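Local coordinates for N-acetyltransferase family protein (PDB 3LNB), which acetylates arylamines, using acetyl-coenzyme A as the acetyl donor, and inactivates the antibiotic sulfamethoxazole, at residues E38-P46 and E57-P67; C99-L110 and D135-L143. The protein carries 1 engineered substitution. All coordinates share one frame; numbering follows the deposited sequence.

Contact 1 (E38-P46 and E57-P67)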
loop_
_atom_site.group_PDB
_atom_site.type_symbol
_atom_site.label_atom_id
_atom_site.label_comp_id
_atom_site.label_asym_id
_atom_site.label_seq_id
_atom_site.Cartn_x
_atom_site.Cartn_y
_atom_site.Cartn_z
ATOM N N GLU A 38 -5.843 -18.171 3.836
ATOM C CA GLU A 38 -6.446 -16.994 4.455
ATOM C C GLU A 38 -6.440 -15.811 3.501
ATOM O O GLU A 38 -7.371 -15.000 3.488
ATOM C CB GLU A 38 -5.696 -16.599 5.729
ATOM C CG GLU A 38 -5.801 -17.587 6.886
ATOM C CD GLU A 38 -7.232 -17.795 7.365
ATOM O OE1 GLU A 38 -7.990 -16.809 7.465
ATOM O OE2 GLU A 38 -7.594 -18.951 7.657
ATOM N N PHE A 39 -5.379 -15.706 2.710
ATOM C CA PHE A 39 -5.256 -14.607 1.764
ATOM C C PHE A 39 -6.417 -14.655 0.771
ATOM O O PHE A 39 -7.121 -13.664 0.585
ATOM C CB PHE A 39 -3.922 -14.697 1.015
ATOM C CG PHE A 39 -3.529 -13.425 0.328
ATOM C CD1 PHE A 39 -2.928 -12.394 1.041
ATOM C CD2 PHE A 39 -3.783 -13.244 -1.027
ATOM C CE1 PHE A 39 -2.585 -11.200 0.416
ATOM C CE2 PHE A 39 -3.444 -12.057 -1.662
ATOM C CZ PHE A 39 -2.845 -11.031 -0.943
ATOM N N PHE A 40 -6.605 -15.817 0.144
ATOM C CA PHE A 40 -7.678 -16.024 -0.831
ATOM C C PHE A 40 -9.050 -15.685 -0.248
ATOM O O PHE A 40 -9.871 -15.044 -0.903
ATOM C CB PHE A 40 -7.682 -17.482 -1.307
ATOM C CG PHE A 40 -6.565 -17.820 -2.253
ATOM C CD1 PHE A 40 -5.766 -18.935 -2.029
ATOM C CD2 PHE A 40 -6.325 -17.039 -3.378
ATOM C CE1 PHE A 40 -4.744 -19.271 -2.908
ATOM C CE2 PHE A 40 -5.304 -17.368 -4.268
ATOM C CZ PHE A 40 -4.512 -18.487 -4.030
ATOM N N LYS A 41 -9.287 -16.126 0.984
ATOM C CA LYS A 41 -10.556 -15.877 1.665
ATOM C C LYS A 41 -10.804 -14.383 1.876
ATOM O O LYS A 41 -11.869 -13.862 1.530
ATOM C CB LYS A 41 -10.567 -16.592 3.019
ATOM C CG LYS A 41 -11.813 -16.331 3.856
ATOM C CD LYS A 41 -11.704 -16.961 5.240
ATOM C CE LYS A 41 -12.957 -16.693 6.074
ATOM N NZ LYS A 41 -12.850 -17.296 7.433
ATOM N N ARG A 42 -9.819 -13.693 2.441
ATOM C CA ARG A 42 -9.947 -12.265 2.704
ATOM C C ARG A 42 -10.203 -11.460 1.436
ATOM O O ARG A 42 -11.073 -10.592 1.414
ATOM C CB ARG A 42 -8.681 -11.736 3.380
ATOM C CG ARG A 42 -8.681 -10.237 3.685
ATOM C CD ARG A 42 -9.525 -9.886 4.909
ATOM N NE ARG A 42 -9.187 -8.557 5.418
ATOM C CZ ARG A 42 -9.980 -7.488 5.344
ATOM N NH1 ARG A 42 -9.572 -6.326 5.838
ATOM N NH2 ARG A 42 -11.182 -7.579 4.793
ATOM N N LEU A 43 -9.438 -11.745 0.386
ATOM C CA LEU A 43 -9.578 -11.010 -0.866
ATOM C C LEU A 43 -10.661 -11.561 -1.783
ATOM O O LEU A 43 -10.779 -11.146 -2.936
ATOM C CB LEU A 43 -8.235 -10.948 -1.603
ATOM C CG LEU A 43 -7.128 -10.114 -0.935
ATOM C CD1 LEU A 43 -7.584 -8.669 -0.817
ATOM C CD2 LEU A 43 -6.801 -10.669 0.456
ATOM N N LYS A 44 -11.455 -12.488 -1.257
ATOM C CA LYS A 44 -12.556 -13.082 -2.014
ATOM C C LYS A 44 -12.114 -13.609 -3.372
ATOM O O LYS A 44 -12.816 -13.430 -4.375
ATOM C CB LYS A 44 -13.651 -12.045 -2.238
ATOM C CG LYS A 44 -13.918 -11.161 -1.047
ATOM C CD LYS A 44 -14.646 -11.882 0.061
ATOM C CE LYS A 44 -15.807 -11.023 0.546
ATOM N NZ LYS A 44 -15.397 -9.604 0.756
ATOM N N ILE A 45 -10.948 -14.241 -3.408
ATOM C CA ILE A 45 -10.428 -14.805 -4.639
ATOM C C ILE A 45 -10.366 -16.319 -4.490
ATOM O O ILE A 45 -9.757 -16.838 -3.557
ATOM C CB ILE A 45 -9.013 -14.271 -4.950
ATOM C CG1 ILE A 45 -9.088 -12.785 -5.299
ATOM C CG2 ILE A 45 -8.401 -15.055 -6.103
ATOM C CD1 ILE A 45 -7.734 -12.131 -5.450
ATOM N N PRO A 46 -11.011 -17.049 -5.412
ATOM C CA PRO A 46 -11.002 -18.510 -5.344
ATOM C C PRO A 46 -9.575 -19.029 -5.272
ATOM O O PRO A 46 -8.693 -18.527 -5.969
ATOM C CB PRO A 46 -11.682 -18.914 -6.648
ATOM C CG PRO A 46 -11.251 -17.820 -7.586
ATOM C CD PRO A 46 -11.497 -16.594 -6.728
ATOM N N GLU A 57 -5.502 -8.934 -10.751
ATOM C CA GLU A 57 -6.651 -9.296 -9.940
ATOM C C GLU A 57 -6.292 -9.210 -8.464
ATOM O O GLU A 57 -7.092 -8.754 -7.654
ATOM C CB GLU A 57 -7.107 -10.713 -10.292
ATOM C CG GLU A 57 -7.997 -11.359 -9.258
ATOM C CD GLU A 57 -8.576 -12.672 -9.736
ATOM O OE1 GLU A 57 -7.827 -13.484 -10.324
ATOM O OE2 GLU A 57 -9.787 -12.889 -9.519
ATOM N N ILE A 58 -5.083 -9.644 -8.118
ATOM C CA ILE A 58 -4.639 -9.594 -6.726
ATOM C C ILE A 58 -4.581 -8.147 -6.255
ATOM O O ILE A 58 -5.148 -7.803 -5.221
ATOM C CB ILE A 58 -3.240 -10.227 -6.543
ATOM C CG1 ILE A 58 -3.282 -11.709 -6.909
ATOM C CG2 ILE A 58 -2.773 -10.064 -5.088
ATOM C CD1 ILE A 58 -4.156 -12.531 -6.000
ATOM N N LEU A 59 -3.900 -7.301 -7.023
ATOM C CA LEU A 59 -3.762 -5.890 -6.668
ATOM C C LEU A 59 -5.103 -5.174 -6.600
ATOM O O LEU A 59 -5.332 -4.354 -5.716
ATOM C CB LEU A 59 -2.856 -5.173 -7.674
ATOM C CG LEU A 59 -1.383 -5.582 -7.686
ATOM C CD1 LEU A 59 -0.677 -4.929 -8.875
ATOM C CD2 LEU A 59 -0.731 -5.181 -6.363
ATOM N N LEU A 60 -5.985 -5.479 -7.543
ATOM C CA LEU A 60 -7.301 -4.854 -7.574
ATOM C C LEU A 60 -8.103 -5.151 -6.307
ATOM O O LEU A 60 -8.619 -4.240 -5.664
ATOM C CB LEU A 60 -8.086 -5.331 -8.801
ATOM C CG LEU A 60 -9.592 -5.051 -8.797
ATOM C CD1 LEU A 60 -9.866 -3.548 -8.769
ATOM C CD2 LEU A 60 -10.204 -5.688 -10.031
ATOM N N ASN A 61 -8.207 -6.428 -5.953
ATOM C CA ASN A 61 -8.966 -6.817 -4.773
ATOM C C ASN A 61 -8.379 -6.247 -3.490
ATOM O O ASN A 61 -9.123 -5.849 -2.593
ATOM C CB ASN A 61 -9.075 -8.341 -4.695
ATOM C CG ASN A 61 -10.038 -8.909 -5.733
ATOM O OD1 ASN A 61 -10.079 -8.454 -6.878
ATOM N ND2 ASN A 61 -10.809 -9.916 -5.337
ATOM N N MET A 62 -7.049 -6.199 -3.403
ATOM C CA MET A 62 -6.395 -5.646 -2.226
ATOM C C MET A 62 -6.808 -4.190 -2.073
ATOM O O MET A 62 -7.162 -3.751 -0.984
ATOM C CB MET A 62 -4.866 -5.729 -2.347
ATOM C CG MET A 62 -4.286 -7.127 -2.144
ATOM S SD MET A 62 -2.475 -7.124 -2.096
ATOM C CE MET A 62 -2.166 -6.471 -0.460
ATOM N N GLY A 63 -6.765 -3.443 -3.172
ATOM C CA GLY A 63 -7.140 -2.042 -3.116
ATOM C C GLY A 63 -8.589 -1.818 -2.717
ATOM O O GLY A 63 -8.914 -0.850 -2.033
ATOM N N MET A 64 -9.459 -2.729 -3.138
ATOM C CA MET A 64 -10.887 -2.642 -2.850
ATOM C C MET A 64 -11.287 -3.178 -1.478
ATOM O O MET A 64 -12.349 -2.832 -0.959
ATOM C CB MET A 64 -11.674 -3.423 -3.913
ATOM C CG MET A 64 -11.640 -2.838 -5.298
ATOM S SD MET A 64 -12.446 -1.241 -5.336
ATOM C CE MET A 64 -14.179 -1.719 -5.254
ATOM N N ILE A 65 -10.441 -4.017 -0.891
ATOM C CA ILE A 65 -10.763 -4.642 0.391
ATOM C C ILE A 65 -9.859 -4.313 1.584
ATOM O O ILE A 65 -10.351 -4.043 2.678
ATOM C CB ILE A 65 -10.822 -6.182 0.208
ATOM C CG1 ILE A 65 -11.949 -6.527 -0.771
ATOM C CG2 ILE A 65 -11.018 -6.876 1.551
ATOM C CD1 ILE A 65 -11.950 -7.959 -1.250
ATOM N N LEU A 66 -8.550 -4.353 1.385
ATOM C CA LEU A 66 -7.613 -4.058 2.468
ATOM C C LEU A 66 -7.428 -2.551 2.650
ATOM O O LEU A 66 -6.744 -1.901 1.860
ATOM C CB LEU A 66 -6.262 -4.720 2.184
ATOM C CG LEU A 66 -6.257 -6.248 2.155
ATOM C CD1 LEU A 66 -4.851 -6.739 1.845
ATOM C CD2 LEU A 66 -6.737 -6.796 3.503
ATOM N N PRO A 67 -8.033 -1.977 3.703
ATOM C CA PRO A 67 -7.913 -0.536 3.951
ATOM C C PRO A 67 -6.489 -0.112 4.289
ATOM O O PRO A 67 -5.741 -0.858 4.923
ATOM C CB PRO A 67 -8.849 -0.301 5.136
ATOM C CG PRO A 67 -9.785 -1.483 5.105
ATOM C CD PRO A 67 -8.869 -2.611 4.733
#
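N61 donates from ND2 to the backbone O of L43, 2.7 Å away. The bond is nearly straight at the hydrogen (168°), and the acceptor lies in the plane of the N61 amide. It fastens the middle of helix 57-65 to the residue that follows helix 38-42. I45 crosses the same amide, with CG1 3.3 Å from N61 ND2. Its CD1 runs on to CD1 of I58, 3.6 Å away, and also touches CG of E57. L43 reaches the helix backbone: its CD1 rests 3.5 Å from M62 CA and also meets CG of L66. The CD2 branch of L43 lies over the centre of the F39 ring. F39 has CG anti to its own backbone N (chi1 -163°), and the far end of the ring arrives edge-on. There CZ meets SD of M62 at 4.1 Å, a Met-aromatic contact at the ring edge, and CE2 meets CG2 of I58. At the other end, L66 CD2 covers one face of the R42 guanidinium, 3.6 Å from NE. R42 is held there by the carbonyls of L90 and R95, bonded to NE and NH1. A Schellman motif sets the turn behind these contacts. K44 has positive phi, and I45 N bonds to F40 O at 2.8 Å. This turn ends the helix and brings I45 round to face helix 57-65. The two helix segments cross at 62°. Helix 99-112 packs against both, with F109 stacked on F39 and L102 touching L66, while strand 252-256 meets M64 and P67. Together the helices fit the N-terminal helical region of arylamine N-acetyltransferases.

Contact 2 (C99-L110 and D135-L143). With COA (coenzyme A), chain B.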
loop_
_atom_site.group_PDB
_atom_site.type_symbol
_atom_site.label_atom_id
_atom_site.label_comp_id
_atom_site.label_asym_id
_atom_site.label_seq_id
_atom_site.Cartn_x
_atom_site.Cartn_y
_atom_site.Cartn_z
ATOM N N CYS A 99 1.682 0.935 4.175
ATOM C CA CYS A 99 2.474 0.334 3.110
ATOM C C CYS A 99 3.387 -0.824 3.518
ATOM O O CYS A 99 3.367 -1.880 2.883
ATOM C CB CYS A 99 3.303 1.416 2.425
ATOM S SG CYS A 99 4.440 2.263 3.528
ATOM N N TYR A 100 4.186 -0.643 4.568
ATOM C CA TYR A 100 5.096 -1.706 4.984
ATOM C C TYR A 100 4.401 -2.980 5.471
ATOM O O TYR A 100 5.027 -4.039 5.551
ATOM C CB TYR A 100 6.074 -1.204 6.053
ATOM C CG TYR A 100 5.431 -0.561 7.246
ATOM C CD1 TYR A 100 5.191 0.812 7.282
ATOM C CD2 TYR A 100 5.038 -1.329 8.340
ATOM C CE1 TYR A 100 4.577 1.404 8.380
ATOM C CE2 TYR A 100 4.420 -0.748 9.434
ATOM C CZ TYR A 100 4.192 0.618 9.449
ATOM O OH TYR A 100 3.562 1.183 10.534
ATOM N N GLU A 101 3.116 -2.885 5.800
ATOM C CA GLU A 101 2.370 -4.061 6.242
ATOM C C GLU A 101 1.696 -4.692 5.036
ATOM O O GLU A 101 1.786 -5.900 4.819
ATOM C CB GLU A 101 1.320 -3.681 7.284
ATOM C CG GLU A 101 1.918 -3.090 8.551
ATOM C CD GLU A 101 0.860 -2.571 9.503
ATOM O OE1 GLU A 101 0.329 -3.368 10.310
ATOM O OE2 GLU A 101 0.555 -1.365 9.430
ATOM N N LEU A 102 1.024 -3.863 4.247
ATOM C CA LEU A 102 0.341 -4.337 3.054
ATOM C C LEU A 102 1.312 -5.047 2.110
ATOM O O LEU A 102 1.045 -6.165 1.666
ATOM C CB LEU A 102 -0.329 -3.161 2.334
ATOM C CG LEU A 102 -1.527 -2.544 3.069
ATOM C CD1 LEU A 102 -1.947 -1.231 2.411
ATOM C CD2 LEU A 102 -2.677 -3.553 3.057
ATOM N N ASN A 103 2.442 -4.411 1.816
ATOM C CA ASN A 103 3.412 -5.011 0.911
ATOM C C ASN A 103 4.237 -6.143 1.511
ATOM O O ASN A 103 4.748 -6.982 0.780
ATOM C CB ASN A 103 4.330 -3.943 0.312
ATOM C CG ASN A 103 3.628 -3.117 -0.757
ATOM O OD1 ASN A 103 2.750 -3.616 -1.465
ATOM N ND2 ASN A 103 4.020 -1.858 -0.889
ATOM N N SER A 104 4.381 -6.167 2.830
ATOM C CA SER A 104 5.113 -7.258 3.456
ATOM C C SER A 104 4.236 -8.505 3.330
ATOM O O SER A 104 4.722 -9.589 3.016
ATOM C CB SER A 104 5.393 -6.962 4.934
ATOM O OG SER A 104 6.513 -6.107 5.088
ATOM N N LEU A 105 2.940 -8.339 3.566
ATOM C CA LEU A 105 1.999 -9.448 3.457
ATOM C C LEU A 105 1.976 -9.974 2.032
ATOM O O LEU A 105 2.097 -11.180 1.802
ATOM C CB LEU A 105 0.590 -9.008 3.856
ATOM C CG LEU A 105 -0.493 -10.078 3.675
ATOM C CD1 LEU A 105 -0.198 -11.287 4.564
ATOM C CD2 LEU A 105 -1.843 -9.489 4.015
ATOM N N LEU A 106 1.820 -9.068 1.073
ATOM C CA LEU A 106 1.794 -9.460 -0.330
ATOM C C LEU A 106 3.103 -10.162 -0.691
ATOM O O LEU A 106 3.111 -11.104 -1.480
ATOM C CB LEU A 106 1.589 -8.236 -1.228
ATOM C CG LEU A 106 1.619 -8.495 -2.739
ATOM C CD1 LEU A 106 0.575 -9.542 -3.103
ATOM C CD2 LEU A 106 1.347 -7.201 -3.490
ATOM N N TYR A 107 4.207 -9.698 -0.115
ATOM C CA TYR A 107 5.505 -10.310 -0.381
ATOM C C TYR A 107 5.440 -11.787 0.004
ATOM O O TYR A 107 5.743 -12.664 -0.805
ATOM C CB TYR A 107 6.612 -9.623 0.429
ATOM C CG TYR A 107 7.870 -10.460 0.562
ATOM C CD1 TYR A 107 8.780 -10.570 -0.491
ATOM C CD2 TYR A 107 8.112 -11.197 1.721
ATOM C CE1 TYR A 107 9.902 -11.405 -0.396
ATOM C CE2 TYR A 107 9.228 -12.034 1.830
ATOM C CZ TYR A 107 10.116 -12.137 0.766
ATOM O OH TYR A 107 11.176 -13.011 0.856
ATOM N N TYR A 108 5.050 -12.054 1.246
ATOM C CA TYR A 108 4.954 -13.426 1.720
ATOM C C TYR A 108 4.033 -14.244 0.827
ATOM O O TYR A 108 4.361 -15.371 0.461
ATOM C CB TYR A 108 4.445 -13.470 3.167
ATOM C CG TYR A 108 5.482 -13.055 4.185
ATOM C CD1 TYR A 108 6.723 -13.688 4.236
ATOM C CD2 TYR A 108 5.230 -12.030 5.094
ATOM C CE1 TYR A 108 7.695 -13.314 5.170
ATOM C CE2 TYR A 108 6.197 -11.642 6.034
ATOM C CZ TYR A 108 7.424 -12.292 6.065
ATOM O OH TYR A 108 8.381 -11.936 6.995
ATOM N N PHE A 109 2.889 -13.669 0.472
ATOM C CA PHE A 109 1.939 -14.368 -0.381
ATOM C C PHE A 109 2.576 -14.745 -1.717
ATOM O O PHE A 109 2.506 -15.901 -2.140
ATOM C CB PHE A 109 0.702 -13.505 -0.642
ATOM C CG PHE A 109 -0.342 -14.190 -1.483
ATOM C CD1 PHE A 109 -1.045 -15.281 -0.987
ATOM C CD2 PHE A 109 -0.600 -13.762 -2.779
ATOM C CE1 PHE A 109 -1.993 -15.939 -1.774
ATOM C CE2 PHE A 109 -1.547 -14.413 -3.577
ATOM C CZ PHE A 109 -2.242 -15.503 -3.072
ATOM N N LEU A 110 3.201 -13.771 -2.372
ATOM C CA LEU A 110 3.833 -14.022 -3.661
ATOM C C LEU A 110 4.982 -15.026 -3.562
ATOM O O LEU A 110 5.267 -15.743 -4.523
ATOM C CB LEU A 110 4.318 -12.710 -4.283
ATOM C CG LEU A 110 3.203 -11.725 -4.667
ATOM C CD1 LEU A 110 3.805 -10.503 -5.359
ATOM C CD2 LEU A 110 2.199 -12.413 -5.586
ATOM N N ASP A 135 13.152 9.481 5.173
ATOM C CA ASP A 135 13.927 8.465 4.460
ATOM C C ASP A 135 13.362 7.061 4.684
ATOM O O ASP A 135 13.117 6.652 5.820
ATOM C CB ASP A 135 15.393 8.472 4.925
ATOM C CG ASP A 135 16.198 9.647 4.373
ATOM O OD1 ASP A 135 15.673 10.425 3.551
ATOM O OD2 ASP A 135 17.379 9.784 4.767
ATOM N N ASP A 136 13.173 6.329 3.590
ATOM C CA ASP A 136 12.662 4.960 3.637
ATOM C C ASP A 136 11.338 4.793 4.365
ATOM O O ASP A 136 11.176 3.849 5.134
ATOM C CB ASP A 136 13.688 4.030 4.285
ATOM C CG ASP A 136 15.037 4.105 3.618
ATOM O OD1 ASP A 136 15.077 4.422 2.417
ATOM O OD2 ASP A 136 16.052 3.830 4.294
ATOM N N GLY A 137 10.400 5.704 4.122
ATOM C CA GLY A 137 9.099 5.622 4.763
ATOM C C GLY A 137 8.080 4.877 3.910
ATOM O O GLY A 137 6.870 5.040 4.077
ATOM N N HIS A 138 8.570 4.068 2.978
ATOM C CA HIS A 138 7.702 3.279 2.113
ATOM C C HIS A 138 8.413 1.968 1.834
ATOM O O HIS A 138 9.641 1.915 1.824
ATOM C CB HIS A 138 7.416 4.017 0.797
ATOM C CG HIS A 138 6.425 3.318 -0.086
ATOM N ND1 HIS A 138 5.419 2.515 0.410
ATOM C CD2 HIS A 138 6.251 3.348 -1.430
ATOM C CE1 HIS A 138 4.667 2.083 -0.588
ATOM N NE2 HIS A 138 5.149 2.574 -1.715
ATOM N N VAL A 139 7.631 0.914 1.638
ATOM C CA VAL A 139 8.160 -0.411 1.353
ATOM C C VAL A 139 7.400 -0.957 0.155
ATOM O O VAL A 139 6.168 -0.951 0.142
ATOM C CB VAL A 139 7.961 -1.374 2.550
ATOM C CG1 VAL A 139 8.344 -2.790 2.147
ATOM C CG2 VAL A 139 8.795 -0.908 3.747
ATOM N N ILE A 140 8.136 -1.412 -0.853
ATOM C CA ILE A 140 7.522 -1.961 -2.056
ATOM C C ILE A 140 8.164 -3.281 -2.436
ATOM O O ILE A 140 9.157 -3.692 -1.838
ATOM C CB ILE A 140 7.643 -0.994 -3.248
ATOM C CG1 ILE A 140 9.113 -0.764 -3.588
ATOM C CG2 ILE A 140 6.955 0.329 -2.917
ATOM C CD1 ILE A 140 9.332 0.164 -4.764
ATOM N N ILE A 141 7.584 -3.936 -3.439
ATOM C CA ILE A 141 8.066 -5.222 -3.922
ATOM C C ILE A 141 8.623 -5.131 -5.334
ATOM O O ILE A 141 8.054 -4.459 -6.193
ATOM C CB ILE A 141 6.919 -6.269 -3.948
ATOM C CG1 ILE A 141 6.444 -6.573 -2.527
ATOM C CG2 ILE A 141 7.383 -7.539 -4.645
ATOM C CD1 ILE A 141 5.136 -7.342 -2.482
ATOM N N ILE A 142 9.744 -5.803 -5.569
ATOM C CA ILE A 142 10.332 -5.845 -6.899
ATOM C C ILE A 142 10.192 -7.300 -7.347
ATOM O O ILE A 142 10.624 -8.213 -6.649
ATOM C CB ILE A 142 11.824 -5.440 -6.891
ATOM C CG1 ILE A 142 11.973 -4.005 -6.376
ATOM C CG2 ILE A 142 12.409 -5.571 -8.291
ATOM C CD1 ILE A 142 11.197 -2.974 -7.177
ATOM N N LEU A 143 9.561 -7.501 -8.498
ATOM C CA LEU A 143 9.334 -8.835 -9.042
ATOM C C LEU A 143 10.122 -9.058 -10.323
ATOM O O LEU A 143 10.134 -8.198 -11.208
ATOM C CB LEU A 143 7.841 -9.040 -9.357
ATOM C CG LEU A 143 7.523 -10.261 -10.240
ATOM C CD1 LEU A 143 7.561 -11.521 -9.394
ATOM C CD2 LEU A 143 6.158 -10.115 -10.893
HETATM N N1A COA B . -1.179 10.492 7.147
HETATM C C2A COA B . -2.244 10.880 7.826
HETATM N N3A COA B . -3.190 11.619 7.272
HETATM C C4A COA B . -3.094 11.996 5.991
HETATM C C5A COA B . -1.988 11.612 5.246
HETATM C C6A COA B . -1.014 10.834 5.861
HETATM N N6A COA B . 0.055 10.426 5.183
HETATM N N7A COA B . -2.142 12.099 4.019
HETATM C C8A COA B . -3.297 12.760 3.989
HETATM N N9A COA B . -3.884 12.697 5.184
HETATM C C1B COA B . -5.232 13.217 5.512
HETATM C C2B COA B . -5.382 14.718 5.269
HETATM O O2B COA B . -4.834 15.448 6.371
HETATM C C3B COA B . -6.904 14.843 5.244
HETATM O O3B COA B . -7.414 15.084 6.559
HETATM P P3B COA B . -8.732 15.993 6.727
HETATM O O7A COA B . -9.792 15.631 5.760
HETATM O O8A COA B . -9.207 15.828 8.256
HETATM O O9A COA B . -8.227 17.510 6.550
HETATM C C4B COA B . -7.367 13.476 4.734
HETATM O O4B COA B . -6.182 12.676 4.582
HETATM C C5B COA B . -8.051 13.592 3.373
HETATM O O5B COA B . -7.131 14.108 2.409
HETATM P P1A COA B . -7.664 14.528 0.952
HETATM O O1A COA B . -6.353 14.842 0.072
HETATM O O2A COA B . -8.585 15.684 1.020
HETATM O O3A COA B . -8.384 13.222 0.347
HETATM P P2A COA B . -7.603 11.982 -0.320
HETATM O O4A COA B . -7.515 12.321 -1.890
HETATM O O5A COA B . -8.331 10.718 -0.067
HETATM O O6A COA B . -6.090 11.975 0.231
HETATM C CBP COA B . -4.827 9.986 0.937
HETATM C CCP COA B . -5.703 11.173 1.352
HETATM C CDP COA B . -5.664 8.986 0.136
HETATM C CEP COA B . -4.285 9.304 2.195
HETATM C CAP COA B . -3.653 10.483 0.092
HETATM O OAP COA B . -2.913 11.457 0.833
HETATM C C9P COA B . -2.708 9.339 -0.283
HETATM O O9P COA B . -3.032 8.495 -1.118
HETATM N N8P COA B . -1.539 9.356 0.354
HETATM C C7P COA B . -0.482 8.360 0.124
HETATM C C6P COA B . 0.150 7.941 1.454
HETATM C C5P COA B . 1.493 7.239 1.230
HETATM O O5P COA B . 2.486 7.884 0.899
HETATM N N4P COA B . 1.505 5.925 1.435
HETATM C C3P COA B . 2.726 5.128 1.250
HETATM C C2P COA B . 3.657 5.259 2.456
HETATM S S1P COA B . 3.031 4.450 3.975
#
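C99 and H138 meet at the start of helix 99-110 and of strand 138-143. C99 CB points toward the strand and lies in the plane of the imidazole, at its edge, 3.1 Å from H138 ND1. The C99 chi1 of 60° places SG between backbone N and carbonyl carbon. H138 CB points away from the helix, but CG is anti to the backbone N (chi1 -175°) and the ring folds back to C99. A bond from ND1 to C99 SG fits at 3.3 Å but is doubtful, as SG is less surely placed. C3P of coenzyme A lies over one face of the ring and C2P lies near G137 O, so the cofactor arm reaches the C99-H138 pair. One turn on, N103 ND2 donates to V139 O at 2.5 Å. V139 O lies close to the plane of the N103 amide (12° out of it), and the donor in the carbonyl plane. Outside the two segments, N103 OD1 accepts from A154 N, and ND2 also bonds D153 OD1. V139 sets CG2 against CB of Y100, 3.6 Å away. I141 sends CD1 straight at the helix, 3.3 Å from N103 O and 3.7 Å from L106 CG, with CB of Y107 beside it. The L106 side chain crosses I141 at a slant. Y107 turns its ring away to K119. H138 NE2 is bonded to D153 OD2, which anchors the ring and probably limits its rotation. C99, H138 and D153 are placed as expected for the Cys-His-Asp catalytic triad of arylamine N-acetyltransferases. By analogy, C99 would probably carry the acetyl group.

Overall arrangement
Contact 1 closes before contact 2 opens along the chain, and their centres are about 15 Å apart. Helix 99-112 joins them. It lies in contact 2 against strand 131-145 of the larger antiparallel sheet, and it also packs on the helices of contact 1. The junction is made by packing: F109 meets F40, and M62 CE rests against the carbonyl O of L102. Contact 1 is partly buried and contact 2 is buried, nearer the centre of the chain. P67, at the end of contact 1, is still about 11 Å from coenzyme A by its side chain. The N-terminal helices thus back the helix that bears the probable catalytic cysteine, whose partner histidine comes from the sheet.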